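Local coordinates for uncharacterized protein (PDB 4XG0), which probably acts as a kinase of acid-sugar catabolism, with a sugar-binding N-terminal domain and a nucleotide-binding C-terminal domain, at residues G57-A62 against E72-T77; Q187-A192 against V211-D216; L260-S265 against L318-P323; D379-G384 against I414-A419. All coordinates share one frame; numbering follows the deposited sequence. Where two conformers were deposited one is given.

How the interactions relate
Following the chain from its N terminus, the four contacts come in series, each closing its loop before the next begins, so none nests or crosses. Interaction 1 closes a short loop at one border of the eight-stranded parallel sheet of the sugar-binding domain. Interaction 2 joins the two strands at the other border of that sheet, its centre about 31 Å from that of interaction 1. Interaction 3 lies in the nucleotide-binding domain and closes the longest loop, pairing two inner strands of a mixed sheet. Interaction 4 sets helix 412-421 against the end of strand 374-380, an outermost strand of that same sheet; its nearest atoms lie about 5 Å from those of interaction 3.

Interaction 1 of 4, residues G57-A62 against E72-T77; sequences GGAEQA and EVLAVT
The methyl of A62 faces the forked end of L74, sitting 3.7 Å from CD1 of L74 and almost as near to CD2, so both branches of the leucine reach the one alanine. CB of L74 points to the helix, and with CG trans to the main-chain nitrogen (chi1 176°) the fork ends at A62. One helical turn earlier, A59 meets the other strand residue turned to the helix: its CB lies 3.7 Å from CG1 of V76, a single branch against a single methyl. In V76 that branch stands beside the backbone N (chi1 -51°), where it meets the methyl of A59. Small alanines suit the helix here, since they let it come close to a strand bearing branched side chains. These residues belong to a beta-alpha-beta unit in which strand 52-54, helix 59-64 and strand 73-77 follow one another, the two strands lying side by side and parallel at the border of the N-terminal domain's sheet. The side chain of A75 points away from the helix, onto I30 and helix 35-47, as strand alternation requires. At the C-terminal end of the strand the contact turns polar: T77 N donates to G57 O over 3.1 Å, with an N-H...O angle of 154°. CG2 of T77 packs 3.6 Å from the same G57 O, a van der Waals contact of a methyl with a carbonyl oxygen, while OG1 is held by H79 N. G57 and G58 bring only backbone against V76 and T77, and A59 N is hydrogen-bonded to OE1 of E95.

Interaction 2 of 4, residues Q187-A192 against V211-D216; sequences QLAAQA and VVDALD
L188 is gripped through both its backbone polar groups. Its N donates to V211 O over 2.9 Å, and its O accepts from D213 N at 3.1 Å with an N-H...O angle of 157°. The same two carbonyl oxygens also receive CA-H...O contacts: V211 O from Q187 CA at 3.2 Å and L188 O from V212 CA at 3.5 Å. This is the parallel pairing of strands 186-188 and 209-212, which with helix 196-205 between them make a beta-alpha-beta unit at the outermost edge of the parallel sheet in the N-terminal domain. Past the paired residues the chains diverge, and a water bridges them, accepting from A190 N and donating to D213 O, both at 2.8 Å. A189 O is taken by R202 of helix 196-205. The carboxylate of D213 binds on neither of these strands: OD2 accepts from Q151 N and OD1 from G152 N, an acid well placed to collect the amides of the turn after strand 147-150. CB of D213 lies 3.8 Å from CB of A189, an alanine small enough to sit beside the aspartate. V211 and V212, beta-branched as suits a buried strand, turn to opposite faces, onto helix 179-183 and helix 217-230.

Interaction 3 of 4, residues L260-S265 against L318-P323; sequences LVVVTS and LMLLAP
V261, L320 and V263 each use both backbone polar groups in the parallel pairing of strands 259-263 and 317-321, within the mixed sheet of the nucleotide-binding C-terminal domain. V261 N donates to L318 O and V261 O accepts from L320 N, both at 2.8 Å; V263 N then donates to L320 O at 2.9 Å with an N-H...O angle of 173°, and A322 N closes the series onto V263 O. The strand axes are 14° from parallel. A further CA-H...O contact runs from M319 CA to V261 O over 3.2 Å.

The apolar contacts fall on two faces. On one, CD1 of L260 reaches across its neighbour, 3.9 Å from L318 CB and 4.0 Å from L320 CG, the two leucines L260 and L318 crossing at a slant. On the other, V263 sits between two longer side chains: its CG2 faces SD of M319, and its CB meets CD1 of L321 at 3.8 Å. With CG anti to the backbone N (chi1 -175°), L321 lies alongside V263 and brings CD1 to it. Beta-branched valines suit the extended inner strand, and the slender A322 can bring its CB close to CA of T264.

Strand 354-358 pairs with the far side of 259-263, and strand 283-285 lies beyond 317-321. Helix 334-349 covers the face of L260 and V262, whereas helix 268-279 covers that of V261 and M319.

Interaction 4 of 4, residues D379-G384 against I414-A419; sequences DEVTGG and IRAAQA. With SO4 (sulfate ion), chain E.
V381 approaches A416 to 5.8 Å between CA atoms, at the corner where the chain leaves strand 374-380, outermost in the sheet of the nucleotide-binding C-terminal domain, and passes the side of helix 412-421. The isopropyl group of V381 is the wedge. Its CG2 lies 3.9 Å from the CB of A419 and slightly farther from that of A416, methyl against methyl across one turn of helix. Its CG1, opposite the backbone N (chi1 -174°), reaches the helix backbone, 3.7 Å from A416 N, and touches CB of R415. Alanines on this face allow the valine to come so near.

R415 reaches past V381, its chain bent at chi3 (63°), to bring its guanidinium to a sulfate ion, probably from the crystallisation liquor. NH2 donates to O2 of the sulfate over 3.2 Å in the guanidinium plane, with an N-H...O angle of 180°, and NH1 donates to sulfate O4 at 3.3 Å. The two bonds fix how the flat group is turned. OG1 of T382 lies 3.2 Å from sulfate O2, a possible bond that is not settled; the anion lies beside both T382 and R415 at the protein surface. On the strand, E380 N donates to OD2 of D379.

V381 and A416 both pack on V401 of strand 399-403, while a backbone hydrogen bond between D379 and L387 ties strand 374-380 to strand 385-391.

Interaction 1 of 4, residues G57-A62 against E72-T77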
loop_
_atom_site.group_PDB
_atom_site.type_symbol
_atom_site.label_atom_id
_atom_site.label_comp_id
_atom_site.label_asym_id
_atom_site.label_seq_id
_atom_site.Cartn_x
_atom_site.Cartn_y
_atom_site.Cartn_z
ATOM N N GLY A 57 25.070 -6.419 4.593
ATOM C CA GLY A 57 25.291 -6.543 6.022
ATOM C C GLY A 57 24.342 -5.658 6.830
ATOM O O GLY A 57 23.118 -5.647 6.602
ATOM N N GLY A 58 24.918 -4.898 7.765
ATOM C CA GLY A 58 24.155 -4.035 8.655
ATOM C C GLY A 58 24.011 -2.604 8.157
ATOM O O GLY A 58 24.411 -2.287 7.034
ATOM N N ALA A 59 23.464 -1.733 9.006
ATOM C CA ALA A 59 23.023 -0.405 8.563
ATOM C C ALA A 59 24.101 0.660 8.661
ATOM O O ALA A 59 24.028 1.663 7.965
ATOM C CB ALA A 59 21.810 0.049 9.365
ATOM N N GLU A 60 25.066 0.458 9.554
ATOM C CA GLU A 60 26.096 1.459 9.816
ATOM C C GLU A 60 26.742 1.926 8.514
ATOM O O GLU A 60 26.749 3.117 8.197
ATOM C CB GLU A 60 27.158 0.886 10.752
ATOM C CG GLU A 60 28.291 1.844 11.061
ATOM C CD GLU A 60 29.476 1.145 11.694
ATOM O OE1 GLU A 60 30.623 1.484 11.331
ATOM O OE2 GLU A 60 29.257 0.255 12.551
ATOM N N GLN A 61 27.290 0.970 7.772
ATOM C CA GLN A 61 27.838 1.227 6.447
ATOM C C GLN A 61 26.940 2.160 5.638
ATOM O O GLN A 61 27.383 3.201 5.144
ATOM C CB GLN A 61 27.995 -0.100 5.696
ATOM C CG GLN A 61 29.256 -0.867 6.051
ATOM C CD GLN A 61 30.506 -0.185 5.537
ATOM O OE1 GLN A 61 30.458 0.579 4.571
ATOM N NE2 GLN A 61 31.635 -0.451 6.185
ATOM N N ALA A 62 25.674 1.771 5.513
ATOM C CA ALA A 62 24.706 2.496 4.697
ATOM C C ALA A 62 24.479 3.928 5.180
ATOM O O ALA A 62 24.482 4.861 4.376
ATOM C CB ALA A 62 23.373 1.732 4.662
ATOM N N GLU A 72 14.603 6.448 0.726
ATOM C CA GLU A 72 13.395 6.496 1.533
ATOM C C GLU A 72 13.293 5.252 2.423
ATOM O O GLU A 72 12.849 5.319 3.582
ATOM C CB GLU A 72 12.184 6.621 0.600
ATOM C CG GLU A 72 12.271 7.866 -0.329
ATOM C CD GLU A 72 11.152 7.948 -1.378
ATOM O OE1 GLU A 72 10.264 8.795 -1.156
ATOM O OE2 GLU A 72 11.157 7.199 -2.399
ATOM N N VAL A 73 13.758 4.123 1.887
ATOM C CA VAL A 73 13.701 2.812 2.588
ATOM C C VAL A 73 15.098 2.234 2.676
ATOM O O VAL A 73 15.829 2.209 1.690
ATOM C CB VAL A 73 12.816 1.799 1.814
ATOM C CG1 VAL A 73 12.771 0.418 2.471
ATOM C CG2 VAL A 73 11.437 2.340 1.619
ATOM N N LEU A 74 15.481 1.788 3.877
ATOM C CA LEU A 74 16.775 1.135 4.072
ATOM C C LEU A 74 16.545 -0.261 4.621
ATOM O O LEU A 74 15.934 -0.397 5.666
ATOM C CB LEU A 74 17.667 1.928 5.029
ATOM C CG LEU A 74 19.032 1.313 5.401
ATOM C CD1 LEU A 74 19.844 0.755 4.224
ATOM C CD2 LEU A 74 19.887 2.334 6.160
ATOM N N ALA A 75 17.033 -1.269 3.894
ATOM C CA ALA A 75 16.904 -2.680 4.266
ATOM C C ALA A 75 18.241 -3.304 4.633
ATOM O O ALA A 75 19.263 -3.124 3.953
ATOM C CB ALA A 75 16.253 -3.471 3.143
ATOM N N VAL A 76 18.246 -4.047 5.742
ATOM C CA VAL A 76 19.470 -4.613 6.262
ATOM C C VAL A 76 19.232 -6.055 6.696
ATOM O O VAL A 76 18.107 -6.438 6.958
ATOM C CB VAL A 76 19.957 -3.815 7.481
ATOM C CG1 VAL A 76 20.007 -2.353 7.130
ATOM C CG2 VAL A 76 19.025 -4.031 8.658
ATOM N N THR A 77 20.299 -6.842 6.741
ATOM C CA THR A 77 20.209 -8.181 7.288
ATOM C C THR A 77 21.069 -8.283 8.541
ATOM O O THR A 77 22.202 -7.769 8.602
ATOM C CB THR A 77 20.658 -9.275 6.314
ATOM O OG1 THR A 77 20.735 -10.515 7.030
ATOM C CG2 THR A 77 22.013 -8.954 5.726
#

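Interaction 2 of 4, residues Q187-A192 against V211-D216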
loop_
_atom_site.group_PDB
_atom_site.type_symbol
_atom_site.label_atom_id
_atom_site.label_comp_id
_atom_site.label_asym_id
_atom_site.label_seq_id
_atom_site.Cartn_x
_atom_site.Cartn_y
_atom_site.Cartn_z
ATOM N N GLN A 187 -3.678 -12.593 21.236
ATOM C CA GLN A 187 -3.957 -13.021 19.870
ATOM C C GLN A 187 -5.350 -12.543 19.442
ATOM O O GLN A 187 -6.302 -12.587 20.228
ATOM C CB GLN A 187 -3.835 -14.550 19.759
ATOM C CG GLN A 187 -4.922 -15.329 20.524
ATOM C CD GLN A 187 -4.533 -16.770 20.847
ATOM O OE1 GLN A 187 -4.671 -17.665 20.020
ATOM N NE2 GLN A 187 -4.071 -16.996 22.071
ATOM N N LEU A 188 -5.454 -12.083 18.198
ATOM C CA LEU A 188 -6.671 -11.523 17.652
ATOM C C LEU A 188 -6.913 -12.133 16.287
ATOM O O LEU A 188 -5.975 -12.597 15.640
ATOM C CB LEU A 188 -6.486 -10.029 17.375
ATOM C CG LEU A 188 -6.219 -9.082 18.519
ATOM C CD1 LEU A 188 -5.976 -7.703 17.961
ATOM C CD2 LEU A 188 -7.408 -9.098 19.473
ATOM N N ALA A 189 -8.157 -12.080 15.823
ATOM C CA ALA A 189 -8.444 -12.336 14.414
ATOM C C ALA A 189 -9.462 -11.324 13.903
ATOM O O ALA A 189 -10.439 -11.042 14.594
ATOM C CB ALA A 189 -8.966 -13.746 14.243
ATOM N N ALA A 190 -9.258 -10.760 12.709
ATOM C CA ALA A 190 -10.292 -9.880 12.146
ATOM C C ALA A 190 -11.635 -10.608 12.076
ATOM O O ALA A 190 -11.704 -11.794 11.758
ATOM C CB ALA A 190 -9.907 -9.378 10.772
ATOM N N GLN A 191 -12.699 -9.877 12.370
ATOM C CA GLN A 191 -14.039 -10.425 12.337
ATOM C C GLN A 191 -14.627 -10.243 10.926
ATOM O O GLN A 191 -14.094 -9.473 10.119
ATOM C CB GLN A 191 -14.881 -9.738 13.413
ATOM C CG GLN A 191 -14.279 -9.915 14.812
ATOM C CD GLN A 191 -14.803 -8.911 15.826
ATOM O OE1 GLN A 191 -15.661 -8.091 15.515
ATOM N NE2 GLN A 191 -14.280 -8.972 17.050
ATOM N N ALA A 192 -15.719 -10.951 10.640
ATOM C CA ALA A 192 -16.234 -11.113 9.271
ATOM C C ALA A 192 -16.127 -9.883 8.355
ATOM O O ALA A 192 -15.480 -9.942 7.303
ATOM C CB ALA A 192 -17.677 -11.617 9.310
ATOM N N VAL A 211 -0.377 -11.222 18.282
ATOM C CA VAL A 211 -0.408 -12.033 17.071
ATOM C C VAL A 211 -1.766 -11.867 16.386
ATOM O O VAL A 211 -2.805 -11.969 17.025
ATOM C CB VAL A 211 -0.162 -13.529 17.427
ATOM C CG1 VAL A 211 -0.163 -14.387 16.188
ATOM C CG2 VAL A 211 1.159 -13.682 18.138
ATOM N N VAL A 212 -1.742 -11.605 15.085
ATOM C CA VAL A 212 -2.960 -11.454 14.293
ATOM C C VAL A 212 -3.061 -12.531 13.210
ATOM O O VAL A 212 -2.110 -12.849 12.504
ATOM C CB VAL A 212 -3.045 -10.034 13.653
ATOM C CG1 VAL A 212 -4.341 -9.894 12.846
ATOM C CG2 VAL A 212 -2.925 -8.959 14.737
ATOM N N ASP A 213 -4.229 -13.151 13.132
ATOM C CA ASP A 213 -4.473 -14.196 12.190
ATOM C C ASP A 213 -4.475 -13.617 10.792
ATOM O O ASP A 213 -4.766 -12.427 10.580
ATOM C CB ASP A 213 -5.847 -14.827 12.457
ATOM C CG ASP A 213 -5.800 -15.986 13.399
ATOM O OD1 ASP A 213 -4.820 -16.135 14.167
ATOM O OD2 ASP A 213 -6.795 -16.765 13.378
ATOM N N ALA A 214 -4.177 -14.485 9.846
ATOM C CA ALA A 214 -4.403 -14.168 8.433
ATOM C C ALA A 214 -4.448 -15.461 7.649
ATOM O O ALA A 214 -3.505 -16.257 7.708
ATOM C CB ALA A 214 -3.277 -13.297 7.912
ATOM N N LEU A 215 -5.522 -15.661 6.901
ATOM C CA LEU A 215 -5.631 -16.816 6.011
ATOM C C LEU A 215 -5.249 -16.499 4.547
ATOM O O LEU A 215 -4.842 -17.392 3.772
ATOM C CB LEU A 215 -7.065 -17.301 6.042
ATOM C CG LEU A 215 -7.331 -18.734 5.623
ATOM C CD1 LEU A 215 -6.550 -19.714 6.515
ATOM C CD2 LEU A 215 -8.825 -18.980 5.754
ATOM N N ASP A 216 -5.405 -15.236 4.164
ATOM C CA ASP A 216 -5.211 -14.845 2.774
ATOM C C ASP A 216 -4.679 -13.419 2.654
ATOM O O ASP A 216 -4.522 -12.716 3.657
ATOM C CB ASP A 216 -6.491 -15.037 1.937
ATOM C CG ASP A 216 -7.667 -14.233 2.443
ATOM O OD1 ASP A 216 -7.496 -13.307 3.267
ATOM O OD2 ASP A 216 -8.785 -14.530 1.986
HETATM O O HOH W 1 -7.305 -11.343 10.811
#

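Interaction 3 of 4, residues L260-S265 against L318-P323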
loop_
_atom_site.group_PDB
_atom_site.type_symbol
_atom_site.label_atom_id
_atom_site.label_comp_id
_atom_site.label_asym_id
_atom_site.label_seq_id
_atom_site.Cartn_x
_atom_site.Cartn_y
_atom_site.Cartn_z
ATOM N N LEU A 260 -9.346 11.820 -8.742
ATOM C CA LEU A 260 -10.440 12.208 -9.601
ATOM C C LEU A 260 -10.585 11.191 -10.739
ATOM O O LEU A 260 -9.634 10.942 -11.455
ATOM C CB LEU A 260 -10.131 13.590 -10.210
ATOM C CG LEU A 260 -11.210 14.138 -11.122
ATOM C CD1 LEU A 260 -12.530 14.299 -10.373
ATOM C CD2 LEU A 260 -10.763 15.478 -11.698
ATOM N N VAL A 261 -11.774 10.611 -10.899
ATOM C CA VAL A 261 -12.048 9.663 -11.959
ATOM C C VAL A 261 -13.049 10.230 -12.976
ATOM O O VAL A 261 -14.131 10.670 -12.610
ATOM C CB VAL A 261 -12.583 8.354 -11.370
ATOM C CG1 VAL A 261 -12.819 7.326 -12.457
ATOM C CG2 VAL A 261 -11.643 7.857 -10.303
ATOM N N VAL A 262 -12.662 10.233 -14.262
ATOM C CA VAL A 262 -13.461 10.836 -15.294
ATOM C C VAL A 262 -13.866 9.724 -16.243
ATOM O O VAL A 262 -13.009 9.020 -16.813
ATOM C CB VAL A 262 -12.693 11.931 -16.039
ATOM C CG1 VAL A 262 -13.583 12.546 -17.070
ATOM C CG2 VAL A 262 -12.214 12.963 -15.048
ATOM N N VAL A 263 -15.171 9.534 -16.353
ATOM C CA VAL A 263 -15.732 8.463 -17.165
ATOM C C VAL A 263 -16.595 9.051 -18.252
ATOM O O VAL A 263 -17.695 9.523 -17.989
ATOM C CB VAL A 263 -16.600 7.506 -16.316
ATOM C CG1 VAL A 263 -17.089 6.317 -17.148
ATOM C CG2 VAL A 263 -15.827 7.056 -15.106
ATOM N N THR A 264 -16.089 9.005 -19.478
ATOM C CA THR A 264 -16.807 9.545 -20.628
ATOM C C THR A 264 -17.383 8.464 -21.523
ATOM O O THR A 264 -18.210 8.746 -22.407
ATOM C CB THR A 264 -15.873 10.423 -21.484
ATOM O OG1 THR A 264 -14.771 9.632 -21.936
ATOM C CG2 THR A 264 -15.349 11.565 -20.684
ATOM N N SER A 265 -16.980 7.216 -21.299
ATOM C CA SER A 265 -17.394 6.141 -22.188
ATOM C C SER A 265 -18.861 5.809 -21.975
ATOM O O SER A 265 -19.376 5.927 -20.857
ATOM C CB SER A 265 -16.562 4.889 -21.933
ATOM O OG SER A 265 -16.802 3.931 -22.931
ATOM N N LEU A 318 -13.359 11.179 -6.229
ATOM C CA LEU A 318 -14.457 11.921 -6.850
ATOM C C LEU A 318 -14.630 11.365 -8.261
ATOM O O LEU A 318 -13.634 11.066 -8.907
ATOM C CB LEU A 318 -14.107 13.406 -6.925
ATOM C CG LEU A 318 -13.818 14.095 -5.583
ATOM C CD1 LEU A 318 -13.231 15.470 -5.796
ATOM C CD2 LEU A 318 -15.068 14.180 -4.773
ATOM N N MET A 319 -15.866 11.211 -8.732
ATOM C CA MET A 319 -16.110 10.735 -10.090
ATOM C C MET A 319 -16.993 11.685 -10.887
ATOM O O MET A 319 -18.027 12.122 -10.401
ATOM C CB MET A 319 -16.724 9.328 -10.097
ATOM C CG MET A 319 -16.913 8.747 -11.484
ATOM S SD MET A 319 -17.422 7.001 -11.434
ATOM C CE MET A 319 -19.066 7.199 -10.765
ATOM N N LEU A 320 -16.551 12.027 -12.100
ATOM C CA LEU A 320 -17.396 12.716 -13.074
ATOM C C LEU A 320 -17.860 11.718 -14.122
ATOM O O LEU A 320 -17.043 11.108 -14.818
ATOM C CB LEU A 320 -16.644 13.859 -13.754
ATOM C CG LEU A 320 -15.696 14.640 -12.858
ATOM C CD1 LEU A 320 -15.042 15.779 -13.656
ATOM C CD2 LEU A 320 -16.425 15.214 -11.667
ATOM N N LEU A 321 -19.171 11.546 -14.209
ATOM C CA LEU A 321 -19.781 10.567 -15.091
ATOM C C LEU A 321 -20.507 11.231 -16.276
ATOM O O LEU A 321 -21.448 12.004 -16.086
ATOM C CB LEU A 321 -20.759 9.721 -14.280
ATOM C CG LEU A 321 -21.424 8.549 -15.019
ATOM C CD1 LEU A 321 -20.349 7.656 -15.633
ATOM C CD2 LEU A 321 -22.338 7.776 -14.065
ATOM N N ALA A 322 -20.083 10.907 -17.497
ATOM C CA ALA A 322 -20.677 11.495 -18.698
ATOM C C ALA A 322 -22.068 10.971 -18.939
ATOM O O ALA A 322 -22.305 9.792 -18.772
ATOM C CB ALA A 322 -19.829 11.189 -19.906
ATOM N N PRO A 323 -22.997 11.843 -19.346
ATOM C CA PRO A 323 -24.228 11.301 -19.929
ATOM C C PRO A 323 -24.005 10.973 -21.412
ATOM O O PRO A 323 -23.064 11.475 -22.045
ATOM C CB PRO A 323 -25.211 12.450 -19.758
ATOM C CG PRO A 323 -24.394 13.650 -19.830
ATOM C CD PRO A 323 -23.057 13.310 -19.213
#

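Interaction 4 of 4, residues D379-G384 against I414-A419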
loop_
_atom_site.group_PDB
_atom_site.type_symbol
_atom_site.label_atom_id
_atom_site.label_comp_id
_atom_site.label_asym_id
_atom_site.label_seq_id
_atom_site.Cartn_x
_atom_site.Cartn_y
_atom_site.Cartn_z
ATOM N N ASP A 379 4.312 2.508 -14.215
ATOM C CA ASP A 379 3.939 1.116 -14.104
ATOM C C ASP A 379 2.505 0.910 -14.591
ATOM O O ASP A 379 2.034 1.621 -15.473
ATOM C CB ASP A 379 4.062 0.681 -12.648
ATOM C CG ASP A 379 4.298 -0.794 -12.522
ATOM O OD1 ASP A 379 5.420 -1.253 -12.893
ATOM O OD2 ASP A 379 3.359 -1.477 -12.066
ATOM N N GLU A 380 1.786 -0.056 -14.041
ATOM C CA GLU A 380 0.401 -0.223 -14.471
ATOM C C GLU A 380 -0.494 -0.752 -13.367
ATOM O O GLU A 380 -0.019 -1.387 -12.418
ATOM C CB GLU A 380 0.340 -1.182 -15.639
ATOM C CG GLU A 380 0.768 -2.561 -15.265
ATOM C CD GLU A 380 0.875 -3.461 -16.462
ATOM O OE1 GLU A 380 0.928 -2.918 -17.595
ATOM O OE2 GLU A 380 0.898 -4.701 -16.265
ATOM N N VAL A 381 -1.793 -0.492 -13.502
ATOM C CA VAL A 381 -2.770 -1.025 -12.551
ATOM C C VAL A 381 -2.938 -2.502 -12.872
ATOM O O VAL A 381 -2.942 -3.389 -11.979
ATOM C CB VAL A 381 -4.120 -0.275 -12.659
ATOM C CG1 VAL A 381 -5.091 -0.730 -11.573
ATOM C CG2 VAL A 381 -3.940 1.217 -12.555
ATOM N N THR A 382 -3.060 -2.761 -14.173
ATOM C CA THR A 382 -3.121 -4.095 -14.763
ATOM C C THR A 382 -2.797 -3.907 -16.262
ATOM O O THR A 382 -2.805 -2.785 -16.752
ATOM C CB THR A 382 -4.511 -4.724 -14.536
ATOM O OG1 THR A 382 -4.534 -6.056 -15.060
ATOM C CG2 THR A 382 -5.596 -3.900 -15.183
ATOM N N GLY A 383 -2.506 -4.973 -17.002
ATOM C CA GLY A 383 -2.116 -4.805 -18.394
ATOM C C GLY A 383 -3.146 -4.065 -19.245
ATOM O O GLY A 383 -4.287 -4.495 -19.343
ATOM N N GLY A 384 -2.752 -2.950 -19.862
ATOM C CA GLY A 384 -3.704 -2.138 -20.619
ATOM C C GLY A 384 -4.289 -0.983 -19.819
ATOM O O GLY A 384 -5.014 -0.142 -20.352
ATOM N N ILE A 414 -11.922 1.287 -9.238
ATOM C CA ILE A 414 -11.605 1.242 -7.820
ATOM C C ILE A 414 -10.123 0.898 -7.657
ATOM O O ILE A 414 -9.362 1.586 -6.939
ATOM C CB ILE A 414 -12.487 0.204 -7.097
ATOM C CG1 ILE A 414 -13.936 0.669 -7.120
ATOM C CG2 ILE A 414 -12.026 0.004 -5.678
ATOM C CD1 ILE A 414 -14.920 -0.423 -6.752
ATOM N N ARG A 415 -9.715 -0.143 -8.346
ATOM C CA ARG A 415 -8.317 -0.570 -8.327
ATOM C C ARG A 415 -7.366 0.529 -8.821
ATOM O O ARG A 415 -6.283 0.683 -8.281
ATOM C CB ARG A 415 -8.123 -1.835 -9.147
ATOM C CG ARG A 415 -8.780 -3.084 -8.532
ATOM C CD ARG A 415 -8.486 -4.349 -9.387
ATOM N NE ARG A 415 -7.054 -4.664 -9.436
ATOM C CZ ARG A 415 -6.473 -5.469 -10.326
ATOM N NH1 ARG A 415 -7.184 -6.048 -11.287
ATOM N NH2 ARG A 415 -5.158 -5.689 -10.268
ATOM N N ALA A 416 -7.758 1.235 -9.878
ATOM C CA ALA A 416 -6.965 2.350 -10.443
ATOM C C ALA A 416 -6.750 3.453 -9.454
ATOM O O ALA A 416 -5.603 3.896 -9.262
ATOM C CB ALA A 416 -7.622 2.901 -11.679
ATOM N N ALA A 417 -7.811 3.890 -8.797
ATOM C CA ALA A 417 -7.683 4.920 -7.777
ATOM C C ALA A 417 -6.787 4.452 -6.652
ATOM O O ALA A 417 -5.912 5.187 -6.171
ATOM C CB ALA A 417 -9.046 5.312 -7.255
ATOM N N GLN A 418 -6.976 3.217 -6.212
ATOM C CA GLN A 418 -6.165 2.695 -5.144
ATOM C C GLN A 418 -4.693 2.632 -5.576
ATOM O O GLN A 418 -3.810 2.937 -4.789
ATOM C CB GLN A 418 -6.697 1.314 -4.724
ATOM C CG GLN A 418 -5.816 0.593 -3.710
ATOM C CD GLN A 418 -6.360 -0.777 -3.259
ATOM O OE1 GLN A 418 -6.135 -1.187 -2.121
ATOM N NE2 GLN A 418 -7.028 -1.497 -4.161
ATOM N N ALA A 419 -4.440 2.274 -6.839
ATOM C CA ALA A 419 -3.076 2.156 -7.360
ATOM C C ALA A 419 -2.351 3.469 -7.271
ATOM O O ALA A 419 -1.153 3.492 -7.007
ATOM C CB ALA A 419 -3.093 1.697 -8.759
HETATM S S SO4 E . -4.617 -8.797 -12.478
HETATM O O1 SO4 E . -4.888 -9.304 -11.127
HETATM O O2 SO4 E . -3.775 -7.601 -12.395
HETATM O O3 SO4 E . -3.940 -9.825 -13.282
HETATM O O4 SO4 E . -5.883 -8.434 -13.129
#